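Local coordinates for protein Pa14_01140 (Pseudomonas aeruginosa, PDB 6OX6) that acts as the immunity protein Tis1, binding the type VI secretion effector Tas1, a (p)ppApp-synthesizing toxin, and helping to prevent its early activation, at residues 23-28 / 32-37; 63-68 / 72-77. One frame throughout, in Å; residues are numbered along the deposited sequence. Where two conformers were deposited one is given.

Interaction 1 (23-28 / 32-37)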
ATOM      1  N   VAL B  23      -8.735  -5.770   7.528  1.00 22.88           N
ATOM      2  CA  VAL B  23      -9.551  -6.450   6.532  1.00 23.25           C
ATOM      3  C   VAL B  23      -9.134  -7.917   6.456  1.00 22.68           C
ATOM      4  O   VAL B  23      -7.967  -8.265   6.699  1.00 19.93           O
ATOM      5  CB  VAL B  23      -9.465  -5.740   5.153  1.00 24.38           C
ATOM      6  CG1 VAL B  23      -8.004  -5.694   4.572  1.00 21.05           C
ATOM      7  CG2 VAL B  23     -10.444  -6.342   4.184  1.00 24.48           C
ATOM      8  N   THR B  24     -10.118  -8.783   6.169  1.00 21.92           N
ATOM      9  CA  THR B  24      -9.910 -10.198   5.890  1.00 18.16           C
ATOM     10  C   THR B  24     -10.589 -10.594   4.575  1.00 23.75           C
ATOM     11  O   THR B  24     -11.544  -9.960   4.112  1.00 24.14           O
ATOM     12  CB  THR B  24     -10.434 -11.095   7.036  1.00 21.72           C
ATOM     13  OG1 THR B  24     -11.880 -11.108   7.041  1.00 20.80           O
ATOM     14  CG2 THR B  24      -9.930 -10.567   8.378  1.00 19.19           C
ATOM     15  N   TYR B  25     -10.092 -11.675   3.980  1.00 19.88           N
ATOM     16  CA  TYR B  25     -10.608 -12.191   2.722  1.00 23.25           C
ATOM     17  C   TYR B  25     -10.792 -13.691   2.830  1.00 26.10           C
ATOM     18  O   TYR B  25     -10.081 -14.376   3.590  1.00 23.93           O
ATOM     19  CB  TYR B  25      -9.672 -11.886   1.523  1.00 24.00           C
ATOM     20  CG  TYR B  25      -9.568 -10.405   1.212  1.00 23.27           C
ATOM     21  CD1 TYR B  25      -8.548  -9.641   1.746  1.00 16.62           C
ATOM     22  CD2 TYR B  25     -10.517  -9.769   0.428  1.00 22.75           C
ATOM     23  CE1 TYR B  25      -8.457  -8.302   1.483  1.00 20.72           C
ATOM     24  CE2 TYR B  25     -10.431  -8.437   0.151  1.00 21.47           C
ATOM     25  CZ  TYR B  25      -9.406  -7.707   0.678  1.00 23.36           C
ATOM     26  OH  TYR B  25      -9.310  -6.371   0.409  1.00 22.40           O
ATOM     27  N   ARG B  26     -11.772 -14.182   2.070  1.00 26.85           N
ATOM     28  CA  ARG B  26     -12.022 -15.603   1.915  1.00 26.38           C
ATOM     29  C   ARG B  26     -11.949 -15.942   0.432  1.00 28.22           C
ATOM     30  O   ARG B  26     -12.634 -15.317  -0.392  1.00 26.36           O
ATOM     31  CB  ARG B  26     -13.379 -15.981   2.506  1.00 26.57           C
ATOM     32  CG  ARG B  26     -13.832 -17.403   2.184  1.00 29.29           C
ATOM     33  CD  ARG B  26     -15.226 -17.680   2.811  1.00 30.28           C
ATOM     34  NE  ARG B  26     -16.309 -16.906   2.220  1.00 31.46           N
ATOM     35  CZ  ARG B  26     -17.083 -17.351   1.225  1.00 37.84           C
ATOM     36  NH1 ARG B  26     -16.880 -18.558   0.696  1.00 36.47           N
ATOM     37  NH2 ARG B  26     -18.062 -16.588   0.748  1.00 36.14           N
ATOM     38  N   TRP B  27     -11.097 -16.905   0.097  1.00 23.74           N
ATOM     39  CA  TRP B  27     -10.995 -17.453  -1.247  1.00 23.51           C
ATOM     40  C   TRP B  27     -11.638 -18.836  -1.290  1.00 26.68           C
ATOM     41  O   TRP B  27     -11.354 -19.696  -0.451  1.00 26.19           O
ATOM     42  CB  TRP B  27      -9.527 -17.500  -1.668  1.00 24.62           C
ATOM     43  CG  TRP B  27      -9.175 -18.387  -2.832  1.00 27.40           C
ATOM     44  CD1 TRP B  27      -8.567 -19.609  -2.774  1.00 29.69           C
ATOM     45  CD2 TRP B  27      -9.386 -18.110  -4.232  1.00 30.22           C
ATOM     46  NE1 TRP B  27      -8.393 -20.113  -4.044  1.00 30.38           N
ATOM     47  CE2 TRP B  27      -8.890 -19.213  -4.955  1.00 29.02           C
ATOM     48  CE3 TRP B  27      -9.955 -17.037  -4.940  1.00 26.74           C
ATOM     49  CZ2 TRP B  27      -8.931 -19.273  -6.350  1.00 32.10           C
ATOM     50  CZ3 TRP B  27     -10.000 -17.096  -6.328  1.00 29.62           C
ATOM     51  CH2 TRP B  27      -9.484 -18.208  -7.018  1.00 33.92           C
ATOM     52  N   ASP B  28     -12.505 -19.045  -2.255  1.00 27.36           N
ATOM     53  CA  ASP B  28     -13.158 -20.326  -2.490  1.00 34.39           C
ATOM     54  C   ASP B  28     -12.551 -20.879  -3.774  1.00 34.60           C
ATOM     55  O   ASP B  28     -12.796 -20.345  -4.860  1.00 36.65           O
ATOM     56  CB  ASP B  28     -14.673 -20.120  -2.601  1.00 43.45           C
ATOM     57  CG  ASP B  28     -15.451 -21.417  -2.824  1.00 49.50           C
ATOM     58  OD1 ASP B  28     -14.898 -22.413  -3.346  1.00 50.19           O
ATOM     59  OD2 ASP B  28     -16.653 -21.411  -2.510  1.00 54.40           O
ATOM     60  N   GLY B  32     -13.821 -20.139  -7.397  1.00 40.90           N
ATOM     61  CA  GLY B  32     -12.911 -19.120  -7.895  1.00 41.31           C
ATOM     62  C   GLY B  32     -13.238 -17.716  -7.426  1.00 39.15           C
ATOM     63  O   GLY B  32     -12.972 -16.743  -8.154  1.00 36.44           O
ATOM     64  N   THR B  33     -13.783 -17.571  -6.215  1.00 35.28           N
ATOM     65  CA  THR B  33     -14.328 -16.292  -5.776  1.00 33.28           C
ATOM     66  C   THR B  33     -13.595 -15.765  -4.553  1.00 33.91           C
ATOM     67  O   THR B  33     -13.125 -16.527  -3.693  1.00 33.79           O
ATOM     68  CB  THR B  33     -15.831 -16.397  -5.467  1.00 36.34           C
ATOM     69  OG1 THR B  33     -16.063 -17.532  -4.633  1.00 36.97           O
ATOM     70  CG2 THR B  33     -16.631 -16.584  -6.757  1.00 39.50           C
ATOM     71  N   ILE B  34     -13.523 -14.442  -4.481  1.00 27.91           N
ATOM     72  CA  ILE B  34     -12.953 -13.740  -3.352  1.00 28.32           C
ATOM     73  C   ILE B  34     -14.081 -12.994  -2.682  1.00 32.39           C
ATOM     74  O   ILE B  34     -14.838 -12.275  -3.358  1.00 31.44           O
ATOM     75  CB  ILE B  34     -11.859 -12.756  -3.785  1.00 26.57           C
ATOM     76  CG1 ILE B  34     -10.765 -13.472  -4.582  1.00 24.69           C
ATOM     77  CG2 ILE B  34     -11.331 -12.039  -2.552  1.00 20.65           C
ATOM     78  CD1 ILE B  34      -9.927 -12.543  -5.426  1.00 26.51           C
ATOM     79  N   HIS B  35     -14.201 -13.156  -1.366  1.00 26.50           N
ATOM     80  CA  HIS B  35     -15.082 -12.319  -0.568  1.00 28.08           C
ATOM     81  C   HIS B  35     -14.272 -11.586   0.482  1.00 23.98           C
ATOM     82  O   HIS B  35     -13.218 -12.056   0.898  1.00 22.12           O
ATOM     83  CB  HIS B  35     -16.184 -13.131   0.103  1.00 31.26           C
ATOM     84  CG  HIS B  35     -17.273 -13.518  -0.837  1.00 38.04           C
ATOM     85  ND1 HIS B  35     -17.188 -14.625  -1.652  1.00 41.68           N
ATOM     86  CD2 HIS B  35     -18.462 -12.932  -1.118  1.00 43.96           C
ATOM     87  CE1 HIS B  35     -18.282 -14.712  -2.389  1.00 45.35           C
ATOM     88  NE2 HIS B  35     -19.072 -13.695  -2.086  1.00 45.65           N
ATOM     89  N   VAL B  36     -14.780 -10.436   0.925  1.00 23.60           N
ATOM     90  CA  VAL B  36     -14.074  -9.579   1.866  1.00 25.30           C
ATOM     91  C   VAL B  36     -14.898  -9.478   3.137  1.00 29.18           C
ATOM     92  O   VAL B  36     -16.136  -9.483   3.075  1.00 24.65           O
ATOM     93  CB  VAL B  36     -13.809  -8.180   1.269  1.00 23.05           C
ATOM     94  CG1 VAL B  36     -15.143  -7.432   0.993  1.00 23.52           C
ATOM     95  CG2 VAL B  36     -12.942  -7.376   2.194  1.00 20.55           C
ATOM     96  N   ARG B  37     -14.207  -9.426   4.294  1.00 26.92           N
ATOM     97  CA  ARG B  37     -14.856  -9.209   5.592  1.00 26.13           C
ATOM     98  C   ARG B  37     -14.003  -8.245   6.399  1.00 26.24           C
ATOM     99  O   ARG B  37     -12.884  -8.592   6.794  1.00 27.75           O
ATOM    100  CB  ARG B  37     -15.044 -10.516   6.355  1.00 26.45           C
ATOM    101  CG  ARG B  37     -15.810 -10.338   7.647  1.00 27.61           C
ATOM    102  CD  ARG B  37     -16.237 -11.655   8.253  1.00 30.35           C
ATOM    103  NE  ARG B  37     -16.992 -11.427   9.481  1.00 31.80           N
ATOM    104  CZ  ARG B  37     -17.347 -12.371  10.348  1.00 33.86           C
ATOM    105  NH1 ARG B  37     -17.023 -13.644  10.156  1.00 32.69           N
ATOM    106  NH2 ARG B  37     -18.024 -12.026  11.423  1.00 36.21           N
TER
HETATM  107  O   HOH W   1     -15.084 -16.345  -1.808  1.00 33.72           O
HETATM  108  O   HOH W   2     -18.340 -18.593  -3.417  1.00 53.28           O

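Interaction 2 (63-68 / 72-77)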
ATOM      1  N   ARG B  63      -1.365 -12.032   6.124  1.00 25.41           N
ATOM      2  CA  ARG B  63      -0.962 -13.347   6.597  0.50 32.29           C
ATOM      3  C   ARG B  63      -2.139 -14.299   6.470  1.00 30.79           C
ATOM      4  O   ARG B  63      -3.308 -13.889   6.498  1.00 25.60           O
ATOM      5  CB  ARG B  63      -0.463 -13.304   8.050  0.50 35.45           C
ATOM      6  CG  ARG B  63      -1.527 -12.873   9.055  0.50 38.44           C
ATOM      7  CD  ARG B  63      -0.919 -12.443  10.387  0.50 41.61           C
ATOM      8  NE  ARG B  63      -0.109 -11.235  10.269  0.50 43.68           N
ATOM      9  CZ  ARG B  63       1.219 -11.228  10.289  0.50 45.14           C
ATOM     10  NH1 ARG B  63       1.881 -12.370  10.419  0.50 44.37           N
ATOM     11  NH2 ARG B  63       1.882 -10.083  10.173  0.50 45.91           N
ATOM     12  N   GLU B  64      -1.819 -15.572   6.301  1.00 27.42           N
ATOM     13  CA  GLU B  64      -2.849 -16.581   6.172  1.00 28.62           C
ATOM     14  C   GLU B  64      -3.430 -16.894   7.555  1.00 28.15           C
ATOM     15  O   GLU B  64      -2.706 -16.929   8.551  1.00 32.25           O
ATOM     16  CB  GLU B  64      -2.263 -17.834   5.499  1.00 34.95           C
ATOM     17  CG  GLU B  64      -3.275 -18.920   5.250  1.00 40.49           C
ATOM     18  CD  GLU B  64      -2.835 -19.978   4.244  1.00 45.32           C
ATOM     19  OE1 GLU B  64      -1.732 -19.860   3.654  1.00 46.01           O
ATOM     20  OE2 GLU B  64      -3.638 -20.917   4.024  1.00 45.57           O
ATOM     21  N   ILE B  65      -4.749 -17.076   7.621  1.00 24.73           N
ATOM     22  CA  ILE B  65      -5.438 -17.511   8.829  1.00 24.88           C
ATOM     23  C   ILE B  65      -6.298 -18.725   8.476  1.00 26.80           C
ATOM     24  O   ILE B  65      -6.358 -19.162   7.321  1.00 27.94           O
ATOM     25  CB  ILE B  65      -6.289 -16.385   9.456  1.00 28.42           C
ATOM     26  CG1 ILE B  65      -7.312 -15.876   8.429  1.00 24.93           C
ATOM     27  CG2 ILE B  65      -5.374 -15.247   9.973  1.00 26.81           C
ATOM     28  CD1 ILE B  65      -8.359 -14.829   8.961  1.00 26.13           C
ATOM     29  N   THR B  66      -6.964 -19.270   9.492  1.00 28.55           N
ATOM     30  CA  THR B  66      -7.801 -20.445   9.305  1.00 32.15           C
ATOM     31  C   THR B  66      -9.252 -20.043   9.044  1.00 31.21           C
ATOM     32  O   THR B  66      -9.673 -18.906   9.298  1.00 33.70           O
ATOM     33  CB  THR B  66      -7.737 -21.359  10.531  1.00 33.59           C
ATOM     34  OG1 THR B  66      -8.448 -20.742  11.608  1.00 35.40           O
ATOM     35  CG2 THR B  66      -6.313 -21.596  10.957  1.00 30.78           C
ATOM     36  N   ARG B  67     -10.023 -21.029   8.598  1.00 35.89           N
ATOM     37  CA  ARG B  67     -11.438 -20.844   8.330  1.00 36.35           C
ATOM     38  C   ARG B  67     -12.154 -20.443   9.614  1.00 40.06           C
ATOM     39  O   ARG B  67     -13.025 -19.574   9.593  1.00 39.04           O
ATOM     40  CB  ARG B  67     -12.050 -22.126   7.762  1.00 39.44           C
ATOM     41  CG  ARG B  67     -13.546 -22.040   7.506  1.00 43.96           C
ATOM     42  CD  ARG B  67     -14.057 -23.279   6.791  1.00 56.53           C
ATOM     43  NE  ARG B  67     -15.269 -23.807   7.409  1.00 67.56           N
ATOM     44  CZ  ARG B  67     -15.311 -24.360   8.618  1.00 74.76           C
ATOM     45  NH1 ARG B  67     -14.205 -24.460   9.342  1.00 74.31           N
ATOM     46  NH2 ARG B  67     -16.460 -24.814   9.102  1.00 78.61           N
ATOM     47  N   GLU B  68     -11.794 -21.069  10.735  1.00 36.95           N
ATOM     48  CA  GLU B  68     -12.440 -20.712  11.996  1.00 43.25           C
ATOM     49  C   GLU B  68     -12.106 -19.275  12.396  1.00 36.74           C
ATOM     50  O   GLU B  68     -12.995 -18.515  12.791  1.00 36.99           O
ATOM     51  CB  GLU B  68     -12.064 -21.695  13.114  1.00 53.37           C
ATOM     52  CG  GLU B  68     -12.427 -21.197  14.522  1.00 63.80           C
ATOM     53  CD  GLU B  68     -11.313 -20.333  15.144  1.00 73.25           C
ATOM     54  OE1 GLU B  68     -10.124 -20.604  14.853  1.00 78.85           O
ATOM     55  OE2 GLU B  68     -11.621 -19.368  15.892  1.00 72.75           O
ATOM     56  N   THR B  72     -14.934 -16.526  12.811  1.00 41.57           N
ATOM     57  CA  THR B  72     -15.134 -15.859  14.089  1.00 45.75           C
ATOM     58  C   THR B  72     -15.066 -14.348  13.929  1.00 40.53           C
ATOM     59  O   THR B  72     -15.890 -13.613  14.489  1.00 40.55           O
ATOM     60  CB  THR B  72     -14.097 -16.335  15.100  1.00 50.10           C
ATOM     61  OG1 THR B  72     -14.220 -17.752  15.269  1.00 56.28           O
ATOM     62  CG2 THR B  72     -14.338 -15.664  16.416  1.00 52.40           C
ATOM     63  N   GLY B  73     -14.097 -13.867  13.158  1.00 35.73           N
ATOM     64  CA  GLY B  73     -13.972 -12.451  12.902  1.00 36.25           C
ATOM     65  C   GLY B  73     -13.123 -11.731  13.934  1.00 38.54           C
ATOM     66  O   GLY B  73     -12.767 -12.259  14.989  1.00 37.98           O
ATOM     67  N   PHE B  74     -12.792 -10.487  13.604  1.00 37.68           N
ATOM     68  CA  PHE B  74     -11.877  -9.684  14.364  1.00 41.73           C
ATOM     69  C   PHE B  74     -12.616  -8.470  14.891  1.00 46.31           C
ATOM     70  O   PHE B  74     -13.406  -7.869  14.148  1.00 49.99           O
ATOM     71  CB  PHE B  74     -10.676  -9.249  13.494  1.00 43.75           C
ATOM     72  CG  PHE B  74      -9.843 -10.403  13.008  1.00 44.31           C
ATOM     73  CD1 PHE B  74     -10.346 -11.297  12.075  1.00 47.05           C
ATOM     74  CD2 PHE B  74      -8.578 -10.612  13.508  1.00 43.22           C
ATOM     75  CE1 PHE B  74      -9.588 -12.373  11.650  1.00 48.84           C
ATOM     76  CE2 PHE B  74      -7.808 -11.676  13.080  1.00 44.89           C
ATOM     77  CZ  PHE B  74      -8.311 -12.561  12.153  1.00 47.57           C
ATOM     78  N   PRO B  75     -12.416  -8.093  16.153  1.00 49.05           N
ATOM     79  CA  PRO B  75     -13.096  -6.906  16.686  1.00 52.02           C
ATOM     80  C   PRO B  75     -12.722  -5.679  15.877  1.00 55.55           C
ATOM     81  O   PRO B  75     -11.587  -5.548  15.414  1.00 51.94           O
ATOM     82  CB  PRO B  75     -12.561  -6.807  18.118  1.00 50.77           C
ATOM     83  CG  PRO B  75     -11.210  -7.474  18.052  1.00 49.43           C
ATOM     84  CD  PRO B  75     -11.367  -8.594  17.066  1.00 49.37           C
ATOM     85  N   LYS B  76     -13.678  -4.767  15.729  1.00 62.97           N
ATOM     86  CA  LYS B  76     -13.449  -3.530  14.997  1.00 68.54           C
ATOM     87  C   LYS B  76     -12.296  -2.769  15.642  1.00 70.49           C
ATOM     88  O   LYS B  76     -12.248  -2.614  16.862  1.00 72.03           O
ATOM     89  CB  LYS B  76     -14.711  -2.668  14.983  1.00 74.57           C
ATOM     90  CG  LYS B  76     -14.586  -1.396  14.162  1.00 80.14           C
ATOM     91  CD  LYS B  76     -15.742  -0.448  14.433  1.00 88.07           C
ATOM     92  CE  LYS B  76     -16.097  -0.418  15.911  1.00 94.22           C
ATOM     93  NZ  LYS B  76     -16.698   0.885  16.312  1.00 98.13           N
ATOM     94  N   GLY B  77     -11.373  -2.294  14.815  1.00 74.05           N
ATOM     95  CA  GLY B  77     -10.215  -1.565  15.297  1.00 80.24           C
ATOM     96  C   GLY B  77     -10.505  -0.090  15.535  1.00 85.71           C
ATOM     97  O   GLY B  77      -9.786   0.599  16.270  1.00 88.83           O
TER

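Interaction 1 (23-28 / 32-37)
Y25 and V36 face each other across an antiparallel hairpin formed by strands 23-28 and 33-37, whose axes approach to 4.6 Å, and their side chains lie alongside one another on the apolar face. V36 CG2 approaches the Y25 ring at CE2 (3.4 Å) and also presses against V23 CG2, closer than usual van der Waals contact. Further along, I34 CG1 meets the W27 indole at its edge, at CE3 (3.7 Å). The other face is polar and partly watered. R26 bends at chi3 (67°), which folds its guanidinium beside the H35 ring with the two planes only 15° apart; NH2 lies over the imidazole face near its rim, not hydrogen-bonded to ND1, and NE makes a salt bridge with E43. One water, in the plane of the H35 ring, joins ND1 (2.7 Å) to R26 O. R37 O is gripped twice, by T24 N and by T24 OG1 (2.7 Å), the hydroxyl donating in the carbonyl plane onto a lone pair of R37 O. At the turn, D28 is opposed by two residues, G32 and T33, a G1 beta bulge; T33 N bonds D28 O (3.2 Å). Strand 14-18 flanks 23-28 on its other edge, helix 53-61 packs under Y25 and I34, Y70 of helix 67-72 lies against T24, R26 and R37, and P414 and K415 of the Tas1 chain pack on I34 and W27.

Interaction 2 (63-68 / 72-77)
With CG1 turned in between its own N and C (chi1 58°) and the chain then extended (chi2 174°), I65 sends its terminal methyl out to the F74 ring, which comes in from the opposite direction. I65 CD1 arrives at the ring edge, near its plane, 3.8 Å from F74 CE1 and almost as near to CZ. The second meeting is polar. E68 turns at chi2 (-87°), which swings its carboxylate back towards T72, where OE2 lies 3.1 Å from T72 OG1. T72 OG1 also stands 2.9 Å from E68 O, and its single proton could serve either acceptor. The polar pair spans one turn of the short helix 67-72: T66 is its N-cap residue, and the bond from T72 N to E68 O (2.8 Å) is an i+4 to i helical bond, nearly straight on the carbonyl. G73 leaves the helix with positive phi, and from the following residue the F74 ring reaches in to I65. Away from I65, the F74 ring stacks with Y39 and touches D17, and the backbone of F74 bonds G40, joining the tail to the loop after strand 33-38; I65 bonds Y15 through its backbone.

In the fold
Interactions 1 and 2 follow each other along the chain, their centres about 12 Å apart, and both reach the same antiparallel sheet, in the order 33-38, 23-28, 14-18, 63-65. Strand 14-18 therefore separates the hairpin of interaction 1 from the edge strand of interaction 2, yet the tail bridges that gap: F74 CE1, which meets I65, also lies 3.8 Å from T24 CG2. R37 reaches the same region, with NE bonded to E41 O, NH1 to E71 O, and NH2 4.1 Å from T72 O. Only interaction 1 touches the Tas1 chain, through W27, I34 and V36; the segments of interaction 2 make no contact with it in this complex.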